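Exopolysaccharide biosynthesis protein (Pantoea stewartii subsp. stewartii DC283, PDB 6TGF) modifies the bacterium's glycan biofilm, probably as a hydrolase, and has a bacteriophage tailspike-like parallel beta-helix fold in a three-chain assembly. Local coordinates at residues Leu615-Val620 / Ser673-Gln678; Asp213-Val217 / Phe239-Ala243; Lys405-His410 / Asp500-Ser504; Asn85-Val89 / Gln100-Ile105. All blocks are in the same frame, centred on the assembly; numbering follows the deposited sequence.

Contact 1: Leu615-Val620 / Ser673-Gln678; sequences LDVRYV and SHAAPQ
Arg618 grips Ser673 side-on with two nitrogens, each taking a different oxygen. NE donates to Ser673 OG at 2.9 Å, the hydroxyl lying close to the guanidinium plane, while NH2 reaches the backbone oxygen Ser673 O at 2.7 Å from above that carbonyl's plane. A bend at chi3 (76°) directs the guanidinium out across the neighbouring strand, and the methyl Ala675 CB sits over one guanidinium face, 3.5 Å from NH1. Ser673 OG is also hydrogen-bonded to Asp670 O, so the hydroxyl links the arginine to the segment just before.

Backbone bonds carry the pairing itself. Tyr619 and His674 form an antiparallel hydrogen-bonded pair, joined by Tyr619 N to His674 O (2.8 Å) and His674 N to Tyr619 O (2.9 Å). Arg618 and Ala675 are the adjoining non-hydrogen-bonded pair, after which Ala676 N adds a bond to Val617 O. A water lies within hydrogen-bonding reach of both Val617 O and Ala676 O.

Away from Arg618, on the other face, His674 CB lies over the Tyr619 ring, 3.8 Å from its centroid, and the imidazole directs an edge toward that ring in an offset edge-to-face pair with planes 66° apart. Val617 CG1 meets Ala676 CB at 3.6 Å, beside Trp606 of strand 602-610.

The short strand 674-675 thus closes the edge of a five-stranded antiparallel sheet within its chain. Main-chain bonds set the register, with the two-nitrogen arginine grip on the face of Arg618 and Ala675 and the aromatic pair on the face of Tyr619 and His674.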
loop_
_atom_site.group_PDB
_atom_site.type_symbol
_atom_site.label_atom_id
_atom_site.label_comp_id
_atom_site.label_asym_id
_atom_site.label_seq_id
_atom_site.Cartn_x
_atom_site.Cartn_y
_atom_site.Cartn_z
ATOM N N LEU B 615 -39.751 5.218 -35.949
ATOM C CA LEU B 615 -41.038 5.276 -36.700
ATOM C C LEU B 615 -42.173 4.694 -35.847
ATOM O O LEU B 615 -43.271 5.283 -35.856
ATOM C CB LEU B 615 -40.900 4.489 -38.007
ATOM C CG LEU B 615 -39.852 5.001 -38.996
ATOM C CD1 LEU B 615 -39.876 4.169 -40.268
ATOM C CD2 LEU B 615 -40.062 6.471 -39.325
ATOM N N ASP B 616 -41.919 3.574 -35.162
ATOM C CA ASP B 616 -42.919 2.821 -34.356
ATOM C C ASP B 616 -42.282 2.377 -33.035
ATOM O O ASP B 616 -41.043 2.238 -32.986
ATOM C CB ASP B 616 -43.452 1.608 -35.125
ATOM C CG ASP B 616 -44.619 1.919 -36.044
ATOM O OD1 ASP B 616 -45.699 2.269 -35.524
ATOM O OD2 ASP B 616 -44.440 1.809 -37.274
ATOM N N VAL B 617 -43.114 2.163 -32.011
ATOM C CA VAL B 617 -42.721 1.597 -30.688
ATOM C C VAL B 617 -43.777 0.568 -30.274
ATOM O O VAL B 617 -44.975 0.918 -30.276
ATOM C CB VAL B 617 -42.569 2.699 -29.621
ATOM C CG1 VAL B 617 -42.279 2.125 -28.241
ATOM C CG2 VAL B 617 -41.506 3.716 -30.003
ATOM N N ARG B 618 -43.342 -0.651 -29.946
ATOM C CA ARG B 618 -44.182 -1.721 -29.349
ATOM C C ARG B 618 -43.495 -2.214 -28.072
ATOM O O ARG B 618 -42.261 -2.062 -27.973
ATOM C CB ARG B 618 -44.401 -2.861 -30.348
ATOM C CG ARG B 618 -44.994 -2.414 -31.677
ATOM C CD ARG B 618 -45.359 -3.583 -32.570
ATOM N NE ARG B 618 -46.591 -4.230 -32.131
ATOM C CZ ARG B 618 -47.817 -3.922 -32.553
ATOM N NH1 ARG B 618 -48.008 -2.968 -33.450
ATOM N NH2 ARG B 618 -48.857 -4.582 -32.072
ATOM N N TYR B 619 -44.268 -2.765 -27.132
ATOM C CA TYR B 619 -43.766 -3.283 -25.833
ATOM C C TYR B 619 -44.491 -4.587 -25.476
ATOM O O TYR B 619 -45.543 -4.889 -26.074
ATOM C CB TYR B 619 -43.921 -2.227 -24.735
ATOM C CG TYR B 619 -45.343 -1.933 -24.329
ATOM C CD1 TYR B 619 -46.102 -0.997 -25.012
ATOM C CD2 TYR B 619 -45.931 -2.588 -23.260
ATOM C CE1 TYR B 619 -47.410 -0.721 -24.644
ATOM C CE2 TYR B 619 -47.237 -2.326 -22.882
ATOM C CZ TYR B 619 -47.980 -1.387 -23.574
ATOM O OH TYR B 619 -49.267 -1.124 -23.207
ATOM N N VAL B 620 -43.916 -5.331 -24.527
ATOM C CA VAL B 620 -44.450 -6.617 -23.993
ATOM C C VAL B 620 -44.362 -6.567 -22.464
ATOM O O VAL B 620 -43.245 -6.719 -21.933
ATOM C CB VAL B 620 -43.683 -7.824 -24.568
ATOM C CG1 VAL B 620 -44.120 -9.137 -23.935
ATOM C CG2 VAL B 620 -43.804 -7.900 -26.083
ATOM N N SER B 673 -47.607 -8.308 -29.257
ATOM C CA SER B 673 -46.987 -7.119 -28.609
ATOM C C SER B 673 -47.941 -5.921 -28.701
ATOM O O SER B 673 -48.664 -5.817 -29.712
ATOM C CB SER B 673 -45.646 -6.795 -29.220
ATOM O OG SER B 673 -45.775 -6.524 -30.609
ATOM N N HIS B 674 -47.929 -5.051 -27.686
ATOM C CA HIS B 674 -48.806 -3.853 -27.575
ATOM C C HIS B 674 -48.096 -2.646 -28.198
ATOM O O HIS B 674 -46.964 -2.348 -27.775
ATOM C CB HIS B 674 -49.188 -3.589 -26.111
ATOM C CG HIS B 674 -49.587 -4.810 -25.347
ATOM N ND1 HIS B 674 -50.521 -5.708 -25.825
ATOM C CD2 HIS B 674 -49.193 -5.275 -24.142
ATOM C CE1 HIS B 674 -50.681 -6.680 -24.947
ATOM N NE2 HIS B 674 -49.877 -6.437 -23.905
ATOM N N ALA B 675 -48.740 -1.979 -29.161
ATOM C CA ALA B 675 -48.225 -0.767 -29.841
ATOM C C ALA B 675 -48.329 0.434 -28.892
ATOM O O ALA B 675 -49.413 0.640 -28.313
ATOM C CB ALA B 675 -48.984 -0.522 -31.122
ATOM N N ALA B 676 -47.237 1.190 -28.743
ATOM C CA ALA B 676 -47.159 2.415 -27.914
ATOM C C ALA B 676 -47.798 3.576 -28.672
ATOM O O ALA B 676 -47.383 3.885 -29.788
ATOM C CB ALA B 676 -45.722 2.708 -27.560
ATOM N N PRO B 677 -48.831 4.246 -28.106
ATOM C CA PRO B 677 -49.469 5.386 -28.766
ATOM C C PRO B 677 -48.499 6.552 -29.009
ATOM O O PRO B 677 -47.757 6.893 -28.105
ATOM C CB PRO B 677 -50.572 5.834 -27.790
ATOM C CG PRO B 677 -50.791 4.643 -26.879
ATOM C CD PRO B 677 -49.453 3.938 -26.809
ATOM N N GLN B 678 -48.539 7.129 -30.214
ATOM C CA GLN B 678 -47.723 8.307 -30.617
ATOM C C GLN B 678 -48.391 9.572 -30.071
ATOM O O GLN B 678 -49.447 9.955 -30.605
ATOM C CB GLN B 678 -47.593 8.378 -32.139
ATOM C CG GLN B 678 -46.975 7.134 -32.756
ATOM C CD GLN B 678 -46.993 7.156 -34.264
ATOM O OE1 GLN B 678 -47.310 6.160 -34.911
ATOM N NE2 GLN B 678 -46.652 8.298 -34.838
HETATM O O HOH W 1 -46.413 2.907 -32.251
#

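Contact 2: Asp213-Val217 / Phe239-Ala243; sequences DDQGV and FDFGA. With EDO (1,2-ethanediol), chain C.
Phe241 lays its ring over Gly216, so that an aromatic face meets a bare backbone carbon. The path begins at the backbone, where Phe241 CA makes a CA-H...O contact of 3.2 Å with Gln215 O, the angle at hydrogen being 149°. From there CB passes the same oxygen at 4.0 Å. With chi1 at -74°, CG stands beside the backbone N and opposite the carbonyl carbon, which carries the ring across the loop 213-217, and CG comes 3.8 Å from Gly216 CA. Farther out, CD2 is 3.5 Å from Gly216 CA, and CE2 has Asp214 O near the ring plane at its edge, also 3.5 Å away. The far atom, CZ, ends 4.2 Å from Val217 CG2.

The ring centroid lies 3.6 Å from Gly216 CA, only 16° off the ring normal, which identifies a CH-pi contact over the face. Gly216 CA also makes a CA-H...O contact of 3.2 Å with Asp240 O. No conventional hydrogen bond joins the two loops. Within the glycine's own loop, Asp214 OD1 accepts from Gly216 N, an Asx turn, and from Val217 N and Ile218 N. An ethanediol, probably from the crystallisation liquor, donates a weak bond from O1 to Phe241 O.

Phe241 also packs on Ala257 and Met258 of helix 252-265 and meets the ring of Trp261 there. The Phe241 ring therefore lies between that helix and the loop leading into strand 218-221, while the Asp240-Arg228 salt bridge ties the second loop to strand 224-228.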
loop_
_atom_site.group_PDB
_atom_site.type_symbol
_atom_site.label_atom_id
_atom_site.label_comp_id
_atom_site.label_asym_id
_atom_site.label_seq_id
_atom_site.Cartn_x
_atom_site.Cartn_y
_atom_site.Cartn_z
ATOM N N ASP B 213 24.793 3.245 37.250
ATOM C CA ASP B 213 24.117 1.969 36.890
ATOM C C ASP B 213 22.854 2.298 36.087
ATOM O O ASP B 213 22.009 3.049 36.615
ATOM C CB ASP B 213 23.779 1.155 38.144
ATOM C CG ASP B 213 23.357 -0.280 37.876
ATOM O OD1 ASP B 213 22.407 -0.478 37.092
ATOM O OD2 ASP B 213 23.976 -1.190 38.466
ATOM N N ASP B 214 22.742 1.771 34.861
ATOM C CA ASP B 214 21.551 1.934 33.979
ATOM C C ASP B 214 20.795 0.600 33.865
ATOM O O ASP B 214 19.844 0.538 33.059
ATOM C CB ASP B 214 21.943 2.504 32.611
ATOM C CG ASP B 214 22.929 1.664 31.819
ATOM O OD1 ASP B 214 22.908 0.425 31.968
ATOM O OD2 ASP B 214 23.713 2.259 31.054
ATOM N N GLN B 215 21.210 -0.419 34.630
ATOM C CA GLN B 215 20.492 -1.709 34.840
ATOM C C GLN B 215 20.490 -2.571 33.568
ATOM O O GLN B 215 19.712 -3.543 33.539
ATOM C CB GLN B 215 19.054 -1.457 35.310
ATOM C CG GLN B 215 18.921 -1.320 36.818
ATOM C CD GLN B 215 17.481 -1.227 37.256
ATOM O OE1 GLN B 215 16.957 -2.118 37.920
ATOM N NE2 GLN B 215 16.824 -0.145 36.872
ATOM N N GLY B 216 21.337 -2.265 32.577
ATOM C CA GLY B 216 21.341 -2.957 31.271
ATOM C C GLY B 216 22.716 -3.007 30.629
ATOM O O GLY B 216 23.171 -4.116 30.296
ATOM N N VAL B 217 23.344 -1.846 30.434
ATOM C CA VAL B 217 24.663 -1.698 29.750
ATOM C C VAL B 217 25.754 -1.433 30.800
ATOM O O VAL B 217 26.863 -1.980 30.635
ATOM C CB VAL B 217 24.600 -0.594 28.677
ATOM C CG1 VAL B 217 25.929 -0.415 27.959
ATOM C CG2 VAL B 217 23.487 -0.861 27.672
ATOM N N PHE B 239 15.637 -8.323 28.037
ATOM C CA PHE B 239 16.386 -9.392 28.750
ATOM C C PHE B 239 17.685 -8.807 29.323
ATOM O O PHE B 239 18.050 -9.167 30.457
ATOM C CB PHE B 239 16.703 -10.581 27.836
ATOM C CG PHE B 239 15.568 -11.536 27.547
ATOM C CD1 PHE B 239 14.415 -11.559 28.320
ATOM C CD2 PHE B 239 15.676 -12.453 26.511
ATOM C CE1 PHE B 239 13.390 -12.453 28.044
ATOM C CE2 PHE B 239 14.652 -13.347 26.239
ATOM C CZ PHE B 239 13.511 -13.347 27.006
ATOM N N ASP B 240 18.342 -7.921 28.566
ATOM C CA ASP B 240 19.618 -7.260 28.952
ATOM C C ASP B 240 19.376 -6.272 30.099
ATOM O O ASP B 240 20.354 -5.956 30.803
ATOM C CB ASP B 240 20.265 -6.554 27.758
ATOM C CG ASP B 240 20.666 -7.502 26.642
ATOM O OD1 ASP B 240 21.373 -8.487 26.935
ATOM O OD2 ASP B 240 20.254 -7.257 25.492
ATOM N N PHE B 241 18.134 -5.801 30.271
ATOM C CA PHE B 241 17.722 -4.842 31.331
ATOM C C PHE B 241 16.971 -5.571 32.456
ATOM O O PHE B 241 16.434 -4.888 33.349
ATOM C CB PHE B 241 16.920 -3.692 30.712
ATOM C CG PHE B 241 17.769 -2.710 29.945
ATOM C CD1 PHE B 241 18.150 -2.969 28.638
ATOM C CD2 PHE B 241 18.209 -1.536 30.541
ATOM C CE1 PHE B 241 18.944 -2.071 27.938
ATOM C CE2 PHE B 241 19.004 -0.639 29.841
ATOM C CZ PHE B 241 19.368 -0.907 28.541
ATOM N N GLY B 242 16.947 -6.910 32.421
ATOM C CA GLY B 242 16.530 -7.774 33.545
ATOM C C GLY B 242 15.093 -8.265 33.436
ATOM O O GLY B 242 14.572 -8.762 34.455
ATOM N N ALA B 243 14.466 -8.146 32.262
ATOM C CA ALA B 243 13.097 -8.651 32.000
ATOM C C ALA B 243 13.128 -10.184 31.945
ATOM O O ALA B 243 14.161 -10.739 31.524
ATOM C CB ALA B 243 12.550 -8.068 30.722
HETATM C C1 EDO C . 14.598 -5.705 36.160
HETATM O O1 EDO C . 14.995 -4.361 36.349
HETATM C C2 EDO C . 15.270 -6.648 37.092
HETATM O O2 EDO C . 14.474 -7.069 38.187
#

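Contact 3: Lys405-His410 / Asp500-Ser504; sequences KGNWDH and DRWLS
Trp502 reaches from one loop of the parallel beta-helix, leading to strand 511-514, to another that leads to strand 411-412, and meets Lys405, Asp409 and His410. Its CG is anti to the backbone N (chi1 174°), which sends the indole toward the earlier loop. Lys405, its chain bent at chi2 and chi3, crosses the pyrrole end obliquely, with CD 3.5 Å from Trp502 CD1. The chain continues past the ring, and Lys405 NZ donates to Trp502 O at 3.1 Å, in the carbonyl plane and on a lone pair.

At the benzo end, Trp502 CH2 lies 3.4 Å from His410 CB. The imidazole and six-membered ring planes are 32° apart, so the rings meet at a slant. Leu503 CD2 and Asp409 O lie over opposite indole faces, and Arg434 binds the latter oxygen. An ethanediol molecule lies about 4 Å from the tryptophan side chain at this surface site.

Asp409 divides its carboxylate between the two aromatic residues: OD1 accepts from His410 ND1 at 3.0 Å, and OD2 accepts a weak bond from Trp502 NE1 at 3.3 Å.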
loop_
_atom_site.group_PDB
_atom_site.type_symbol
_atom_site.label_atom_id
_atom_site.label_comp_id
_atom_site.label_asym_id
_atom_site.label_seq_id
_atom_site.Cartn_x
_atom_site.Cartn_y
_atom_site.Cartn_z
ATOM N N LYS B 405 -12.217 27.144 17.799
ATOM C CA LYS B 405 -12.241 26.610 16.414
ATOM C C LYS B 405 -11.051 27.169 15.629
ATOM O O LYS B 405 -11.264 27.918 14.656
ATOM C CB LYS B 405 -13.552 26.984 15.725
ATOM C CG LYS B 405 -13.805 26.226 14.434
ATOM C CD LYS B 405 -14.908 25.220 14.558
ATOM C CE LYS B 405 -16.274 25.857 14.462
ATOM N NZ LYS B 405 -17.329 24.827 14.369
ATOM N N GLY B 406 -9.842 26.805 16.044
ATOM C CA GLY B 406 -8.587 27.213 15.394
ATOM C C GLY B 406 -7.426 26.425 15.958
ATOM O O GLY B 406 -7.613 25.743 16.985
ATOM N N ASN B 407 -6.270 26.509 15.304
ATOM C CA ASN B 407 -5.012 25.862 15.752
ATOM C C ASN B 407 -5.234 24.340 15.826
ATOM O O ASN B 407 -5.269 23.708 14.747
ATOM C CB ASN B 407 -4.516 26.519 17.047
ATOM C CG ASN B 407 -3.027 26.796 17.043
ATOM O OD1 ASN B 407 -2.332 26.495 16.076
ATOM N ND2 ASN B 407 -2.529 27.387 18.117
ATOM N N TRP B 408 -5.394 23.777 17.030
ATOM C CA TRP B 408 -5.482 22.312 17.277
ATOM C C TRP B 408 -6.925 21.924 17.615
ATOM O O TRP B 408 -7.227 21.741 18.808
ATOM C CB TRP B 408 -4.498 21.912 18.382
ATOM C CG TRP B 408 -3.145 22.516 18.180
ATOM C CD1 TRP B 408 -2.684 23.694 18.692
ATOM C CD2 TRP B 408 -2.086 21.994 17.358
ATOM N NE1 TRP B 408 -1.407 23.932 18.264
ATOM C CE2 TRP B 408 -1.012 22.907 17.445
ATOM C CE3 TRP B 408 -1.937 20.846 16.570
ATOM C CZ2 TRP B 408 0.191 22.701 16.773
ATOM C CZ3 TRP B 408 -0.747 20.643 15.908
ATOM C CH2 TRP B 408 0.301 21.559 16.010
ATOM N N ASP B 409 -7.774 21.795 16.591
ATOM C CA ASP B 409 -9.220 21.475 16.734
ATOM C C ASP B 409 -9.606 20.304 15.817
ATOM O O ASP B 409 -10.815 20.162 15.539
ATOM C CB ASP B 409 -10.078 22.713 16.454
ATOM C CG ASP B 409 -9.996 23.227 15.024
ATOM O OD1 ASP B 409 -9.072 22.810 14.297
ATOM O OD2 ASP B 409 -10.858 24.046 14.650
ATOM N N HIS B 410 -8.638 19.492 15.371
ATOM C CA HIS B 410 -8.879 18.328 14.475
ATOM C C HIS B 410 -7.663 17.395 14.440
ATOM O O HIS B 410 -6.637 17.722 15.068
ATOM C CB HIS B 410 -9.273 18.805 13.069
ATOM C CG HIS B 410 -8.171 19.457 12.305
ATOM N ND1 HIS B 410 -7.687 20.709 12.627
ATOM C CD2 HIS B 410 -7.474 19.049 11.223
ATOM C CE1 HIS B 410 -6.728 21.038 11.785
ATOM N NE2 HIS B 410 -6.579 20.037 10.912
ATOM N N ASP B 500 -23.421 18.711 15.470
ATOM C CA ASP B 500 -22.691 19.957 15.114
ATOM C C ASP B 500 -21.844 19.723 13.860
ATOM O O ASP B 500 -21.044 18.765 13.857
ATOM C CB ASP B 500 -21.799 20.434 16.264
ATOM C CG ASP B 500 -22.559 20.886 17.497
ATOM O OD1 ASP B 500 -23.808 20.921 17.445
ATOM O OD2 ASP B 500 -21.894 21.201 18.504
ATOM N N ARG B 501 -22.017 20.574 12.844
ATOM C CA ARG B 501 -21.167 20.620 11.625
ATOM C C ARG B 501 -19.913 21.438 11.947
ATOM O O ARG B 501 -20.060 22.624 12.299
ATOM C CB ARG B 501 -21.938 21.237 10.456
ATOM C CG ARG B 501 -21.252 21.088 9.104
ATOM C CD ARG B 501 -21.974 21.868 8.022
ATOM N NE ARG B 501 -22.000 23.293 8.327
ATOM C CZ ARG B 501 -23.056 24.096 8.199
ATOM N NH1 ARG B 501 -24.220 23.631 7.777
ATOM N NH2 ARG B 501 -22.943 25.375 8.510
ATOM N N TRP B 502 -18.731 20.826 11.833
ATOM C CA TRP B 502 -17.427 21.452 12.174
ATOM C C TRP B 502 -17.066 22.509 11.124
ATOM O O TRP B 502 -16.831 23.668 11.517
ATOM C CB TRP B 502 -16.328 20.391 12.313
ATOM C CG TRP B 502 -14.966 20.980 12.515
ATOM C CD1 TRP B 502 -14.622 21.950 13.409
ATOM C CD2 TRP B 502 -13.763 20.645 11.802
ATOM N NE1 TRP B 502 -13.290 22.243 13.303
ATOM C CE2 TRP B 502 -12.736 21.458 12.328
ATOM C CE3 TRP B 502 -13.451 19.740 10.780
ATOM C CZ2 TRP B 502 -11.423 21.392 11.861
ATOM C CZ3 TRP B 502 -12.153 19.674 10.321
ATOM C CH2 TRP B 502 -11.156 20.492 10.854
ATOM N N LEU B 503 -17.028 22.116 9.846
ATOM C CA LEU B 503 -16.658 22.991 8.698
ATOM C C LEU B 503 -17.914 23.670 8.137
ATOM O O LEU B 503 -19.020 23.381 8.638
ATOM C CB LEU B 503 -15.960 22.145 7.628
ATOM C CG LEU B 503 -14.697 21.414 8.086
ATOM C CD1 LEU B 503 -14.125 20.568 6.960
ATOM C CD2 LEU B 503 -13.649 22.390 8.601
ATOM N N SER B 504 -17.741 24.545 7.140
ATOM C CA SER B 504 -18.827 25.331 6.495
ATOM C C SER B 504 -19.710 24.403 5.653
ATOM O O SER B 504 -19.235 23.316 5.265
ATOM C CB SER B 504 -18.275 26.462 5.663
ATOM O OG SER B 504 -17.817 25.996 4.403
#

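Contact 4: Asn85-Val89 / Gln100-Ile105; sequences NQIPV and QITQPI
At the end of a beta hairpin formed by strands 89-92 and 98-101 in the head-binding region, Val89 packs against Ile101 and Gln103. Ile101 N donates to Val89 O at 3.1 Å, with an N-H...O angle of 153°. A water extends the link, accepting from Val89 N (2.9 Å) and Gln100 NE2 and donating to Ile101 O. The extended Gln100 chain, CG anti to the backbone N (chi1 -169°), runs back past the valine to bring NE2 3.5 Å from Pro88 CB.

The hairpin strands belong to a five-stranded antiparallel sheet, whereas strand 105-107 pairs with strand 69-74 in a separate four-stranded one. Residues 102-104, with a cis peptide before Pro104, carry the chain from one sheet to the other. Gln103 occupies this passage, its CG anti to the carbonyl carbon and its amide directed at the loop 85-89; OE1 accepts from Ile73 N of strand 69-74.

On the apolar side, Ile101 CD1 reaches Val89 CB at 3.7 Å, and Ile105 CD1 approaches Val89 CG1 at 4.2 Å. Leu122 of strand 121-124 touches both Val89 and Ile105.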
loop_
_atom_site.group_PDB
_atom_site.type_symbol
_atom_site.label_atom_id
_atom_site.label_comp_id
_atom_site.label_asym_id
_atom_site.label_seq_id
_atom_site.Cartn_x
_atom_site.Cartn_y
_atom_site.Cartn_z
ATOM N N ASN B 85 59.056 -1.373 46.220
ATOM C CA ASN B 85 57.863 -1.046 45.390
ATOM C C ASN B 85 56.576 -1.561 46.051
ATOM O O ASN B 85 55.501 -1.089 45.642
ATOM C CB ASN B 85 58.003 -1.591 43.965
ATOM C CG ASN B 85 59.014 -0.828 43.136
ATOM O OD1 ASN B 85 59.548 0.188 43.574
ATOM N ND2 ASN B 85 59.281 -1.304 41.932
ATOM N N GLN B 86 56.673 -2.467 47.031
ATOM C CA GLN B 86 55.504 -3.055 47.744
ATOM C C GLN B 86 54.878 -1.991 48.653
ATOM O O GLN B 86 55.631 -1.369 49.430
ATOM C CB GLN B 86 55.911 -4.278 48.573
ATOM C CG GLN B 86 56.330 -5.483 47.741
ATOM C CD GLN B 86 57.780 -5.444 47.321
ATOM O OE1 GLN B 86 58.658 -5.034 48.078
ATOM N NE2 GLN B 86 58.045 -5.882 46.102
ATOM N N ILE B 87 53.557 -1.794 48.556
ATOM C CA ILE B 87 52.760 -0.881 49.435
ATOM C C ILE B 87 52.044 -1.727 50.486
ATOM O O ILE B 87 51.849 -2.924 50.287
ATOM C CB ILE B 87 51.784 -0.012 48.612
ATOM C CG1 ILE B 87 50.712 -0.837 47.894
ATOM C CG2 ILE B 87 52.553 0.876 47.645
ATOM C CD1 ILE B 87 49.499 -0.035 47.475
ATOM N N PRO B 88 51.639 -1.143 51.639
ATOM C CA PRO B 88 50.967 -1.911 52.687
ATOM C C PRO B 88 49.621 -2.487 52.220
ATOM O O PRO B 88 48.834 -1.756 51.640
ATOM C CB PRO B 88 50.775 -0.910 53.838
ATOM C CG PRO B 88 50.900 0.457 53.195
ATOM C CD PRO B 88 51.820 0.270 52.008
ATOM N N VAL B 89 49.417 -3.787 52.463
ATOM C CA VAL B 89 48.148 -4.533 52.210
ATOM C C VAL B 89 47.668 -5.100 53.548
ATOM O O VAL B 89 48.500 -5.684 54.269
ATOM C CB VAL B 89 48.345 -5.655 51.171
ATOM C CG1 VAL B 89 47.029 -6.313 50.786
ATOM C CG2 VAL B 89 49.066 -5.159 49.931
ATOM N N GLN B 100 48.123 -6.380 58.903
ATOM C CA GLN B 100 48.972 -6.113 57.713
ATOM C C GLN B 100 49.731 -7.399 57.376
ATOM O O GLN B 100 50.471 -7.893 58.250
ATOM C CB GLN B 100 49.937 -4.951 57.950
ATOM C CG GLN B 100 50.626 -4.495 56.671
ATOM C CD GLN B 100 51.590 -3.357 56.888
ATOM O OE1 GLN B 100 51.560 -2.671 57.909
ATOM N NE2 GLN B 100 52.459 -3.143 55.914
ATOM N N ILE B 101 49.542 -7.913 56.157
ATOM C CA ILE B 101 50.142 -9.197 55.684
ATOM C C ILE B 101 51.476 -8.886 54.996
ATOM O O ILE B 101 51.619 -7.777 54.446
ATOM C CB ILE B 101 49.167 -9.997 54.788
ATOM C CG1 ILE B 101 48.501 -9.155 53.698
ATOM C CG2 ILE B 101 48.120 -10.701 55.638
ATOM C CD1 ILE B 101 49.331 -8.981 52.462
ATOM N N THR B 102 52.426 -9.823 55.071
ATOM C CA THR B 102 53.770 -9.738 54.436
ATOM C C THR B 102 53.666 -10.187 52.975
ATOM O O THR B 102 53.056 -11.246 52.727
ATOM C CB THR B 102 54.802 -10.585 55.192
ATOM O OG1 THR B 102 54.162 -11.788 55.616
ATOM C CG2 THR B 102 55.393 -9.874 56.389
ATOM N N GLN B 103 54.244 -9.412 52.055
ATOM C CA GLN B 103 54.291 -9.724 50.603
ATOM C C GLN B 103 55.603 -10.444 50.294
ATOM O O GLN B 103 56.591 -10.256 50.999
ATOM C CB GLN B 103 54.138 -8.440 49.789
ATOM C CG GLN B 103 52.850 -7.689 50.092
ATOM C CD GLN B 103 52.538 -6.650 49.043
ATOM O OE1 GLN B 103 52.522 -6.935 47.847
ATOM N NE2 GLN B 103 52.284 -5.431 49.485
ATOM N N PRO B 104 55.664 -11.295 49.243
ATOM C CA PRO B 104 54.519 -11.560 48.371
ATOM C C PRO B 104 53.435 -12.417 49.040
ATOM O O PRO B 104 53.766 -13.198 49.911
ATOM C CB PRO B 104 55.135 -12.332 47.199
ATOM C CG PRO B 104 56.334 -13.026 47.802
ATOM C CD PRO B 104 56.856 -12.061 48.848
ATOM N N ILE B 105 52.182 -12.245 48.610
ATOM C CA ILE B 105 51.000 -12.998 49.128
ATOM C C ILE B 105 50.942 -14.349 48.405
ATOM O O ILE B 105 50.801 -14.349 47.168
ATOM C CB ILE B 105 49.697 -12.191 48.954
ATOM C CG1 ILE B 105 49.820 -10.794 49.568
ATOM C CG2 ILE B 105 48.507 -12.960 49.517
ATOM C CD1 ILE B 105 48.601 -9.922 49.386
HETATM O O HOH W 2 51.634 -5.185 53.616
#

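How the contacts relate
The four contacts are in series along an elongated chain, each closing before the next opens, in the order 4, 2, 3, 1. Centre to centre, contact 4 in the head-binding region is 38 Å from contact 2, which is 46 Å from contact 3 on the beta-helix; another 59 Å separates contact 3 from contact 1. The ends, contacts 4 and 1, are 127 Å apart on opposite sides of the chain's centre. None touches another: even contacts 2 and 4 stay about 27 Å apart at their nearest atoms. Contact 1 alone involves neighbouring subunits, while small glycols, probably from the crystallisation liquor, lie beside contacts 2, 3 and 4 and by themselves do not locate an active site.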